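Local coordinates for protein putative adhesin (PDB 5FX8) that may act in cell-cell adhesion as a GPI-anchored surface protein of yeast, represented here by its N-terminal region with two cohesin-like domains, at residues Phe29-Ala34 and Leu90-Ser95; Lys154-Val159 and Val163-Asp168; Ile181-Thr186 and Val263-Asn268. All blocks are in the same frame, centred on the assembly; numbering follows the deposited sequence.

Interaction 1 (Phe29-Ala34 and Leu90-Ser95)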
loop_
_atom_site.group_PDB
_atom_site.type_symbol
_atom_site.label_atom_id
_atom_site.label_comp_id
_atom_site.label_asym_id
_atom_site.label_seq_id
_atom_site.Cartn_x
_atom_site.Cartn_y
_atom_site.Cartn_z
ATOM N N PHE C 29 32.753 65.867 -5.520
ATOM C CA PHE C 29 32.845 67.288 -5.843
ATOM C C PHE C 29 33.885 67.442 -6.939
ATOM O O PHE C 29 35.077 67.305 -6.688
ATOM C CB PHE C 29 33.198 68.111 -4.603
ATOM C CG PHE C 29 32.163 68.045 -3.528
ATOM C CD1 PHE C 29 32.201 67.048 -2.568
ATOM C CD2 PHE C 29 31.124 68.951 -3.499
ATOM C CE1 PHE C 29 31.245 66.963 -1.589
ATOM C CE2 PHE C 29 30.171 68.888 -2.516
ATOM C CZ PHE C 29 30.233 67.884 -1.557
ATOM N N VAL C 30 33.435 67.681 -8.146
ATOM C CA VAL C 30 34.311 67.773 -9.299
ATOM C C VAL C 30 34.833 69.195 -9.403
ATOM O O VAL C 30 34.062 70.152 -9.307
ATOM C CB VAL C 30 33.566 67.360 -10.578
ATOM C CG1 VAL C 30 34.463 67.457 -11.807
ATOM C CG2 VAL C 30 33.054 65.969 -10.420
ATOM N N PHE C 31 36.144 69.328 -9.598
ATOM C CA PHE C 31 36.817 70.610 -9.740
ATOM C C PHE C 31 37.458 70.678 -11.112
ATOM O O PHE C 31 38.206 69.778 -11.492
ATOM C CB PHE C 31 37.878 70.807 -8.666
ATOM C CG PHE C 31 37.330 70.965 -7.278
ATOM C CD1 PHE C 31 37.003 69.867 -6.520
ATOM C CD2 PHE C 31 37.180 72.212 -6.723
ATOM C CE1 PHE C 31 36.528 70.007 -5.262
ATOM C CE2 PHE C 31 36.708 72.353 -5.462
ATOM C CZ PHE C 31 36.377 71.240 -4.731
ATOM N N SER C 32 37.165 71.744 -11.848
ATOM C CA SER C 32 37.706 71.926 -13.184
ATOM C C SER C 32 37.839 73.410 -13.483
ATOM O O SER C 32 37.225 74.255 -12.837
ATOM C CB SER C 32 36.833 71.260 -14.249
ATOM O OG SER C 32 37.328 71.523 -15.546
ATOM N N THR C 33 38.679 73.715 -14.463
ATOM C CA THR C 33 38.807 75.062 -14.990
ATOM C C THR C 33 38.874 74.948 -16.506
ATOM O O THR C 33 39.730 74.240 -17.039
ATOM C CB THR C 33 40.042 75.761 -14.415
ATOM O OG1 THR C 33 41.174 74.898 -14.518
ATOM C CG2 THR C 33 39.853 76.035 -12.976
ATOM N N ALA C 34 37.929 75.580 -17.192
ATOM C CA ALA C 34 37.972 75.695 -18.644
ATOM C C ALA C 34 37.563 77.072 -19.151
ATOM O O ALA C 34 37.681 77.324 -20.351
ATOM C CB ALA C 34 37.089 74.629 -19.300
ATOM N N LEU C 90 29.819 72.319 4.026
ATOM C CA LEU C 90 31.169 71.827 3.834
ATOM C C LEU C 90 32.021 72.961 3.282
ATOM O O LEU C 90 31.646 73.583 2.288
ATOM C CB LEU C 90 31.166 70.627 2.888
ATOM C CG LEU C 90 32.480 69.879 2.692
ATOM C CD1 LEU C 90 32.934 69.280 3.998
ATOM C CD2 LEU C 90 32.373 68.811 1.637
ATOM N N THR C 91 33.150 73.246 3.925
ATOM C CA THR C 91 34.014 74.338 3.496
ATOM C C THR C 91 35.301 73.787 2.907
ATOM O O THR C 91 36.021 73.047 3.569
ATOM C CB THR C 91 34.345 75.274 4.653
ATOM O OG1 THR C 91 33.143 75.697 5.299
ATOM C CG2 THR C 91 35.081 76.478 4.130
ATOM N N PHE C 92 35.606 74.164 1.682
ATOM C CA PHE C 92 36.904 73.846 1.113
ATOM C C PHE C 92 37.788 75.071 1.281
ATOM O O PHE C 92 37.367 76.187 0.977
ATOM C CB PHE C 92 36.784 73.470 -0.361
ATOM C CG PHE C 92 35.916 72.271 -0.625
ATOM C CD1 PHE C 92 34.541 72.360 -0.587
ATOM C CD2 PHE C 92 36.474 71.071 -0.962
ATOM C CE1 PHE C 92 33.756 71.263 -0.843
ATOM C CE2 PHE C 92 35.696 69.995 -1.220
ATOM C CZ PHE C 92 34.336 70.086 -1.158
ATOM N N THR C 93 38.991 74.871 1.793
ATOM C CA THR C 93 39.913 75.965 2.065
ATOM C C THR C 93 41.253 75.675 1.410
ATOM O O THR C 93 41.979 74.787 1.851
ATOM C CB THR C 93 40.077 76.158 3.557
ATOM O OG1 THR C 93 38.801 76.451 4.123
ATOM C CG2 THR C 93 41.022 77.281 3.826
ATOM N N PHE C 94 41.594 76.439 0.385
ATOM C CA PHE C 94 42.854 76.233 -0.306
ATOM C C PHE C 94 44.038 76.697 0.541
ATOM O O PHE C 94 43.908 77.565 1.406
ATOM C CB PHE C 94 42.828 76.965 -1.633
ATOM C CG PHE C 94 41.813 76.445 -2.592
ATOM C CD1 PHE C 94 40.501 76.850 -2.525
ATOM C CD2 PHE C 94 42.177 75.568 -3.588
ATOM C CE1 PHE C 94 39.576 76.369 -3.432
ATOM C CE2 PHE C 94 41.258 75.099 -4.483
ATOM C CZ PHE C 94 39.968 75.492 -4.407
ATOM N N SER C 95 45.211 76.124 0.264
ATOM C CA SER C 95 46.392 76.242 1.138
ATOM C C SER C 95 47.547 76.897 0.382
ATOM O O SER C 95 48.609 76.301 0.160
ATOM C CB SER C 95 46.787 74.845 1.675
ATOM O OG SER C 95 45.661 74.087 2.122
#
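F92 stands between F29 and F31, and the three rings form an aromatic cluster in which each junction is T-shaped. F31 directs its edge at a face of F92, with CZ lying over that face but displaced toward the rim, 3.8 Å from F92 CD2. The centroids of the F31 and F92 rings are 5.4 Å apart and their planes make 68°. F92 in turn offers its own edge to the next ring along. Its CZ sits over one face of F29, nearer the rim than the centre, 3.8 Å from F29 CG. Here the F92 and F29 centroids are 5.3 Å apart and the planes meet at 64°. F92 therefore plays both roles, receiving an edge on its face and presenting an edge to a neighbour, which is what links the three rings into one run. With CG anti to the carbonyl carbon (chi1 -60°), the F92 ring is directed at strand 29-31; F29 and F31 have the same setting. L90 extends the contact at the other end of F29: its CD2 methyl comes obliquely to the ring, 3.9 Å from F29 CE1. No hydrogen bond joins the two segments. They meet purely through buried apolar side chains, across a gap of 12.0 Å between the axes of strands 29-31 and 90-94, which run in the same general direction. The two strands pack across the interior of the first cohesin-like domain. On one side, strand 25-31 is hydrogen-bonded between strands 4-11 and 101-114, and F31 also meets the ring of F314 in strand 312-319; on the other, strand 89-94 lies between strands 45-49 and 77-84, from which V48 reaches F29 and L79 and T81 pack on F92.

Interaction 2 (Lys154-Val159 and Val163-Asp168)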
loop_
_atom_site.group_PDB
_atom_site.type_symbol
_atom_site.label_atom_id
_atom_site.label_comp_id
_atom_site.label_asym_id
_atom_site.label_seq_id
_atom_site.Cartn_x
_atom_site.Cartn_y
_atom_site.Cartn_z
ATOM N N LYS C 154 23.408 40.000 -0.257
ATOM C CA LYS C 154 24.163 40.103 0.983
ATOM C C LYS C 154 23.969 41.505 1.556
ATOM O O LYS C 154 23.965 42.477 0.806
ATOM C CB LYS C 154 25.639 39.823 0.722
ATOM C CG LYS C 154 26.340 39.248 1.914
ATOM C CD LYS C 154 27.610 39.948 2.217
ATOM C CE LYS C 154 28.563 39.798 1.103
ATOM N NZ LYS C 154 29.834 40.450 1.470
ATOM N N LEU C 155 23.790 41.624 2.872
ATOM C CA LEU C 155 23.582 42.915 3.530
ATOM C C LEU C 155 24.491 43.053 4.750
ATOM O O LEU C 155 24.746 42.066 5.440
ATOM C CB LEU C 155 22.112 43.091 3.949
ATOM C CG LEU C 155 21.065 42.994 2.827
ATOM C CD1 LEU C 155 19.663 43.142 3.365
ATOM C CD2 LEU C 155 21.292 44.012 1.742
ATOM N N SER C 156 24.994 44.269 5.012
ATOM C CA SER C 156 25.843 44.579 6.164
ATOM C C SER C 156 25.052 45.382 7.180
ATOM O O SER C 156 24.200 46.187 6.818
ATOM C CB SER C 156 27.076 45.419 5.793
ATOM O OG SER C 156 27.856 44.897 4.738
ATOM N N ASN C 157 25.354 45.205 8.455
ATOM C CA ASN C 157 24.765 46.054 9.480
ATOM C C ASN C 157 25.801 46.266 10.561
ATOM O O ASN C 157 26.241 45.305 11.190
ATOM C CB ASN C 157 23.501 45.450 10.085
ATOM C CG ASN C 157 22.339 45.376 9.099
ATOM O OD1 ASN C 157 21.667 46.377 8.829
ATOM N ND2 ASN C 157 22.081 44.173 8.575
ATOM N N ALA C 158 26.197 47.503 10.788
ATOM C CA ALA C 158 27.125 47.756 11.875
ATOM C C ALA C 158 26.433 47.498 13.203
ATOM O O ALA C 158 25.312 47.957 13.425
ATOM C CB ALA C 158 27.638 49.188 11.813
ATOM N N VAL C 159 27.085 46.755 14.091
ATOM C CA VAL C 159 26.599 46.593 15.450
ATOM C C VAL C 159 27.760 46.834 16.411
ATOM O O VAL C 159 28.905 47.028 16.010
ATOM C CB VAL C 159 25.947 45.211 15.671
ATOM C CG1 VAL C 159 24.842 45.004 14.662
ATOM C CG2 VAL C 159 26.963 44.096 15.534
ATOM N N VAL C 163 29.863 43.422 12.924
ATOM C CA VAL C 163 29.077 43.332 11.697
ATOM C C VAL C 163 28.096 42.191 11.845
ATOM O O VAL C 163 28.497 41.066 12.149
ATOM C CB VAL C 163 29.927 43.057 10.452
ATOM C CG1 VAL C 163 29.225 43.623 9.250
ATOM C CG2 VAL C 163 31.268 43.578 10.602
ATOM N N GLU C 164 26.837 42.454 11.572
ATOM C CA GLU C 164 25.873 41.396 11.352
ATOM C C GLU C 164 25.667 41.291 9.851
ATOM O O GLU C 164 25.291 42.273 9.203
ATOM C CB GLU C 164 24.572 41.688 12.083
ATOM C CG GLU C 164 23.611 40.528 12.086
ATOM C CD GLU C 164 22.342 40.819 12.842
ATOM O OE1 GLU C 164 22.103 42.002 13.214
ATOM O OE2 GLU C 164 21.582 39.846 13.057
ATOM N N TRP C 165 25.981 40.128 9.294
ATOM C CA TRP C 165 25.774 39.866 7.883
ATOM C C TRP C 165 24.422 39.213 7.689
ATOM O O TRP C 165 24.003 38.397 8.508
ATOM C CB TRP C 165 26.846 38.943 7.331
ATOM C CG TRP C 165 28.209 39.445 7.396
ATOM C CD1 TRP C 165 29.162 39.101 8.300
ATOM C CD2 TRP C 165 28.820 40.351 6.495
ATOM N NE1 TRP C 165 30.335 39.743 8.022
ATOM C CE2 TRP C 165 30.149 40.527 6.916
ATOM C CE3 TRP C 165 28.371 41.046 5.373
ATOM C CZ2 TRP C 165 31.034 41.373 6.260
ATOM C CZ3 TRP C 165 29.254 41.877 4.711
ATOM C CH2 TRP C 165 30.572 42.030 5.156
ATOM N N PHE C 166 23.735 39.591 6.612
ATOM C CA PHE C 166 22.503 38.944 6.174
ATOM C C PHE C 166 22.720 38.390 4.779
ATOM O O PHE C 166 23.185 39.107 3.894
ATOM C CB PHE C 166 21.311 39.905 6.156
ATOM C CG PHE C 166 20.805 40.297 7.519
ATOM C CD1 PHE C 166 21.159 39.576 8.639
ATOM C CD2 PHE C 166 19.975 41.385 7.676
ATOM C CE1 PHE C 166 20.704 39.922 9.900
ATOM C CE2 PHE C 166 19.519 41.742 8.937
ATOM C CZ PHE C 166 19.890 40.997 10.053
ATOM N N VAL C 167 22.393 37.122 4.586
ATOM C CA VAL C 167 22.355 36.511 3.266
ATOM C C VAL C 167 20.906 36.125 3.009
ATOM O O VAL C 167 20.350 35.270 3.709
ATOM C CB VAL C 167 23.282 35.294 3.167
ATOM C CG1 VAL C 167 23.256 34.744 1.772
ATOM C CG2 VAL C 167 24.704 35.668 3.562
ATOM N N ASP C 168 20.281 36.771 2.036
ATOM C CA ASP C 168 18.894 36.508 1.690
ATOM C C ASP C 168 18.824 35.603 0.473
ATOM O O ASP C 168 19.475 35.870 -0.538
ATOM C CB ASP C 168 18.148 37.806 1.410
ATOM C CG ASP C 168 17.770 38.537 2.669
ATOM O OD1 ASP C 168 18.110 38.040 3.755
ATOM O OD2 ASP C 168 17.129 39.604 2.583
#
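The beta hairpin formed by K154-V159 and V163-D168 brings two successive strands, 153-158 and 162-170, of the second cohesin-like domain together at one margin of a five-stranded antiparallel sheet, with 153-158 as the outermost strand. L155 and F166 make a hydrogen-bonded pair: L155 N gives its hydrogen to F166 O at 2.8 Å, and F166 N returns a bond to L155 O at 2.9 Å. Nearer the turn, E164 N reaches N157 O at 2.9 Å, whereas the reverse bond from N157 N to E164 O is weak.

On the face that carries K154, S156, V163, W165 and V167, the indole is the centre of the packing. The K154 chain bends at chi2 and chi3, which carries its aliphatic part past the ring obliquely, CD lying 3.4 Å from W165 CE3. K154 is buried, and its NZ is hydrogen-bonded beyond the hairpin to E301 O and N278 OD1. S156 OG also approaches the indole obliquely, 3.3 Å from W165 CZ3, and F303 of strand 294-304 packs on S156, V163 and W165.

The other face carries L155, N157, E164 and F166. E164 OE2 bonds S264 OG in the adjoining strand, and D168, at the far end, forms salt bridges with R262 and R149. L155 CB and F166 CB touch at 4.0 Å, while N157 lays ND2 over one face of the F166 ring, 3.6 Å from F166 CE2, its amide plane turned 59° from the ring.

Interaction 3 (Ile181-Thr186 and Val263-Asn268)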
loop_
_atom_site.group_PDB
_atom_site.type_symbol
_atom_site.label_atom_id
_atom_site.label_comp_id
_atom_site.label_asym_id
_atom_site.label_seq_id
_atom_site.Cartn_x
_atom_site.Cartn_y
_atom_site.Cartn_z
ATOM N N ILE C 181 26.017 27.546 1.406
ATOM C CA ILE C 181 26.569 28.853 1.730
ATOM C C ILE C 181 27.933 28.678 2.380
ATOM O O ILE C 181 28.110 27.819 3.248
ATOM C CB ILE C 181 25.616 29.634 2.659
ATOM C CG1 ILE C 181 24.300 29.913 1.953
ATOM C CG2 ILE C 181 26.211 30.935 3.062
ATOM C CD1 ILE C 181 23.172 30.063 2.886
ATOM N N SER C 182 28.900 29.485 1.966
ATOM C CA SER C 182 30.156 29.604 2.695
ATOM C C SER C 182 30.613 31.058 2.698
ATOM O O SER C 182 30.481 31.753 1.691
ATOM C CB SER C 182 31.232 28.730 2.085
ATOM O OG SER C 182 31.474 29.167 0.772
ATOM N N THR C 183 31.145 31.508 3.833
ATOM C CA THR C 183 31.677 32.852 4.013
ATOM C C THR C 183 33.134 32.761 4.432
ATOM O O THR C 183 33.480 31.930 5.267
ATOM C CB THR C 183 30.923 33.621 5.110
ATOM O OG1 THR C 183 29.533 33.314 5.054
ATOM C CG2 THR C 183 31.071 35.119 4.932
ATOM N N VAL C 184 33.982 33.622 3.869
ATOM C CA VAL C 184 35.321 33.856 4.396
ATOM C C VAL C 184 35.521 35.354 4.605
ATOM O O VAL C 184 35.081 36.172 3.794
ATOM C CB VAL C 184 36.401 33.274 3.468
ATOM C CG1 VAL C 184 36.059 31.930 3.096
ATOM C CG2 VAL C 184 36.570 34.075 2.256
ATOM N N GLN C 185 36.180 35.716 5.698
ATOM C CA GLN C 185 36.397 37.124 5.970
ATOM C C GLN C 185 37.675 37.329 6.782
ATOM O O GLN C 185 38.052 36.481 7.591
ATOM C CB GLN C 185 35.188 37.711 6.691
ATOM C CG GLN C 185 35.523 38.333 7.980
ATOM C CD GLN C 185 34.397 39.095 8.579
ATOM O OE1 GLN C 185 34.562 39.715 9.620
ATOM N NE2 GLN C 185 33.242 39.063 7.942
ATOM N N THR C 186 38.354 38.448 6.529
ATOM C CA THR C 186 39.484 38.896 7.345
ATOM C C THR C 186 39.259 40.358 7.607
ATOM O O THR C 186 38.871 41.077 6.701
ATOM C CB THR C 186 40.855 38.720 6.650
ATOM O OG1 THR C 186 40.890 39.535 5.475
ATOM C CG2 THR C 186 41.083 37.304 6.252
ATOM N N VAL C 263 19.784 34.276 6.373
ATOM C CA VAL C 263 20.764 33.756 7.306
ATOM C C VAL C 263 21.540 34.917 7.904
ATOM O O VAL C 263 22.008 35.799 7.183
ATOM C CB VAL C 263 21.703 32.756 6.621
ATOM C CG1 VAL C 263 22.662 32.189 7.635
ATOM C CG2 VAL C 263 20.905 31.658 6.014
ATOM N N SER C 264 21.685 34.918 9.217
ATOM C CA SER C 264 22.380 35.978 9.926
ATOM C C SER C 264 23.587 35.390 10.634
ATOM O O SER C 264 23.446 34.429 11.386
ATOM C CB SER C 264 21.440 36.645 10.922
ATOM O OG SER C 264 22.118 37.545 11.761
ATOM N N PHE C 265 24.772 35.957 10.413
ATOM C CA PHE C 265 25.931 35.567 11.208
ATOM C C PHE C 265 26.709 36.784 11.685
ATOM O O PHE C 265 27.059 37.665 10.899
ATOM C CB PHE C 265 26.854 34.594 10.461
ATOM C CG PHE C 265 27.075 34.927 9.037
ATOM C CD1 PHE C 265 26.125 34.621 8.090
ATOM C CD2 PHE C 265 28.262 35.506 8.634
ATOM C CE1 PHE C 265 26.332 34.918 6.773
ATOM C CE2 PHE C 265 28.493 35.800 7.310
ATOM C CZ PHE C 265 27.528 35.507 6.377
ATOM N N LEU C 266 26.985 36.811 12.977
ATOM C CA LEU C 266 27.663 37.922 13.607
ATOM C C LEU C 266 29.163 37.760 13.472
ATOM O O LEU C 266 29.704 36.655 13.537
ATOM C CB LEU C 266 27.285 38.001 15.084
ATOM C CG LEU C 266 27.692 39.188 15.951
ATOM C CD1 LEU C 266 27.063 40.419 15.399
ATOM C CD2 LEU C 266 27.225 38.985 17.373
ATOM N N SER C 267 29.838 38.883 13.296
ATOM C CA SER C 267 31.289 38.933 13.276
ATOM C C SER C 267 31.746 40.026 14.233
ATOM O O SER C 267 31.479 41.208 14.005
ATOM C CB SER C 267 31.798 39.180 11.863
ATOM O OG SER C 267 33.204 39.110 11.815
ATOM N N ASN C 268 32.415 39.632 15.311
ATOM C CA ASN C 268 33.037 40.587 16.217
ATOM C C ASN C 268 34.350 41.106 15.637
ATOM O O ASN C 268 35.130 40.352 15.057
ATOM C CB ASN C 268 33.265 39.935 17.574
ATOM C CG ASN C 268 31.969 39.659 18.297
ATOM O OD1 ASN C 268 31.143 40.554 18.450
ATOM N ND2 ASN C 268 31.766 38.418 18.726
#
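T183 and F265 make the close part of this contact, their side chains coming at each other from opposite directions. T183 brings both branches to the far end of the phenyl ring: OG1 lies 3.3 Å from F265 CZ and CG2 3.6 Å from F265 CE2. The hydroxyl approaches the ring obliquely. F265 meets it because its CG occupies the crowded position between backbone N and carbonyl carbon (chi1 42°), with CZ and CE2 turned to the threonine. The ring is hemmed in further by two aromatic neighbours, W165 at a shallow interplanar angle and F190 at a steep one. Contact thins toward the start of both strands, where I181 and V263 slide past each other and meet through I181 CD1 and V263 CG2 at 4.2 Å. At the other end the Q185 side chain extends beyond CG to S267, placing CD 3.4 Å from S267 OG, also under the cover of F190.

All six of these residues are buried, in the interior of a beta sandwich in the second cohesin-like domain. Strand 176-186 belongs to one five-stranded antiparallel sheet and strand 260-268 to the other. Their axes are 10.1 Å apart and diverge by only 16°, so I181, T183 and Q185 fall opposite V263, F265 and S267 in turn. The spacing is too great for backbone bonds across the gap, and these two segments meet through side chains alone.

The intervening residues give the loose side. V184 and T186 are exposed, and S182 points away from the interior. On the second strand, L266 and N268 are partly exposed, N268 directed away from strand 176-186, whereas S264 is buried on the side of its sheet where F166 and K196 touch it.

From the N terminus, interaction 1 comes first, closing a loop of 55 residues and packing two strands of the first cohesin-like domain. The chain then crosses to the second domain, where interaction 2 closes a three-residue turn and interaction 3 a much longer loop of 76 residues, holding the C192-C242 disulfide. The three follow in series, none enclosing or crossing another. Interaction 1 stays apart, its centre about 36 Å from that of interaction 2 and about 41 Å from that of interaction 3. Interactions 2 and 3 touch, with V163 O 2.8 Å from S267 N: strands 162-170 and 260-268 are sheet neighbours, so interaction 2 lies within the very sheet that interaction 3 packs against the opposing one.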